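Local coordinates for major exported Hcp3 protein (Pseudomonas aeruginosa, PDB 3HE1) that is a secreted Hcp-family protein that probably forms ring-shaped hexamers serving as building blocks of the type VI secretion tube, at residues T34-I39 with L103-T108. Sequence-based numbering, arbitrary orientation.
Sequences TKQGLI and LLAALT
Gln36 and Ile39 lie against one flank of the helix carrying Leu103, Ala105 and Ala106. The Gln36 amide makes van der Waals contact with this helix. With CG beside the backbone N (chi1 -58°) and the chain extended beyond it (chi2 -164°), NE2 is carried up to the helix, 3.9 Å from Ala105 CB and 4.0 Å from Ala106 CB. Its 3.6 Å approach to Ala106 N cannot be read as a hydrogen bond, since both nitrogens are N-H donors. The hydrogen bonds of NE2 go instead to Leu102 O, one residue before the segment, and to Glu111 OE1 after the helix; two acceptors thus fix the amide against the helix. Apolar contact is limited to Ile39 CG2, which meets Leu103 CD2 at 4.0 Å, the two side chains crossing at a slant. The contact is small, 170 Å² in all, and its shortest approach is side chain to backbone. Gln36 and Gly37 face Gly33 in a classic beta bulge. The turn linking antiparallel strands 27-33 and 37-38 thereby meets helix 100-109, which lies against the sheet through Leu103 on Ile31, Ile142 and Ile145, while Leu104 and Leu107 touch Trp175 and Ile72 of a neighbouring subunit.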
# COMPACT_ATOMS: atom_id res chain seq x y z
N THR A 34 31.29 -1.80 -25.90
CA THR A 34 32.33 -1.37 -26.83
C THR A 34 33.72 -1.41 -26.20
O THR A 34 34.71 -1.75 -26.86
CB THR A 34 32.05 0.05 -27.38
OG1 THR A 34 31.59 0.89 -26.32
CG2 THR A 34 31.01 -0.00 -28.49
N LYS A 35 33.78 -1.07 -24.91
CA LYS A 35 35.06 -1.03 -24.20
C LYS A 35 35.38 -2.33 -23.49
O LYS A 35 36.52 -2.80 -23.53
CB LYS A 35 35.08 0.13 -23.21
CG LYS A 35 35.05 1.50 -23.88
CD LYS A 35 33.64 1.89 -24.33
CE LYS A 35 33.66 3.18 -25.13
NZ LYS A 35 32.40 3.93 -24.99
N GLN A 36 34.37 -2.93 -22.85
CA GLN A 36 34.58 -4.07 -21.98
C GLN A 36 34.39 -5.46 -22.60
O GLN A 36 34.68 -6.47 -21.97
CB GLN A 36 33.68 -3.95 -20.75
CG GLN A 36 33.88 -2.68 -19.95
CD GLN A 36 33.28 -2.78 -18.56
OE1 GLN A 36 33.64 -3.66 -17.77
NE2 GLN A 36 32.35 -1.87 -18.25
N GLY A 37 33.89 -5.51 -23.83
CA GLY A 37 33.61 -6.80 -24.45
C GLY A 37 32.35 -7.42 -23.86
O GLY A 37 31.37 -6.70 -23.62
N LEU A 38 32.36 -8.73 -23.65
CA LEU A 38 31.21 -9.43 -23.08
C LEU A 38 31.22 -9.24 -21.57
O LEU A 38 32.06 -9.80 -20.86
CB LEU A 38 31.23 -10.93 -23.45
CG LEU A 38 29.98 -11.76 -23.09
CD1 LEU A 38 28.70 -11.14 -23.64
CD2 LEU A 38 30.10 -13.20 -23.54
N ILE A 39 30.29 -8.43 -21.09
CA ILE A 39 30.29 -8.00 -19.70
C ILE A 39 29.69 -9.08 -18.81
O ILE A 39 29.95 -9.14 -17.62
CB ILE A 39 29.59 -6.64 -19.52
CG1 ILE A 39 30.52 -5.52 -20.02
CG2 ILE A 39 29.16 -6.41 -18.07
CD1 ILE A 39 29.80 -4.22 -20.38
N LEU A 103 29.09 -3.27 -14.66
CA LEU A 103 27.94 -2.47 -15.11
C LEU A 103 28.01 -1.05 -14.61
O LEU A 103 27.64 -0.12 -15.33
CB LEU A 103 26.64 -3.11 -14.66
CG LEU A 103 26.48 -4.47 -15.33
CD1 LEU A 103 25.45 -5.30 -14.60
CD2 LEU A 103 26.08 -4.24 -16.76
N LEU A 104 28.47 -0.89 -13.37
CA LEU A 104 28.67 0.44 -12.81
C LEU A 104 29.76 1.14 -13.60
O LEU A 104 29.60 2.29 -14.01
CB LEU A 104 29.05 0.36 -11.33
CG LEU A 104 27.87 -0.14 -10.49
CD1 LEU A 104 28.32 -0.95 -9.28
CD2 LEU A 104 26.96 1.02 -10.08
N ALA A 105 30.86 0.45 -13.85
CA ALA A 105 31.91 1.05 -14.66
C ALA A 105 31.24 1.55 -15.93
O ALA A 105 31.40 2.71 -16.30
CB ALA A 105 33.00 0.04 -14.97
N ALA A 106 30.47 0.67 -16.57
CA ALA A 106 29.73 1.04 -17.77
C ALA A 106 28.94 2.33 -17.54
O ALA A 106 29.08 3.30 -18.28
CB ALA A 106 28.81 -0.10 -18.20
N LEU A 107 28.11 2.33 -16.51
CA LEU A 107 27.22 3.45 -16.25
C LEU A 107 28.02 4.73 -16.07
O LEU A 107 27.82 5.71 -16.80
CB LEU A 107 26.39 3.15 -14.99
CG LEU A 107 25.27 4.04 -14.46
CD1 LEU A 107 24.91 3.54 -13.10
CD2 LEU A 107 25.67 5.49 -14.37
N THR A 108 28.94 4.73 -15.11
CA THR A 108 29.73 5.92 -14.77
C THR A 108 30.70 6.33 -15.87
O THR A 108 31.22 7.45 -15.86
CB THR A 108 30.53 5.74 -13.46
OG1 THR A 108 31.30 4.53 -13.54
CG2 THR A 108 29.61 5.69 -12.26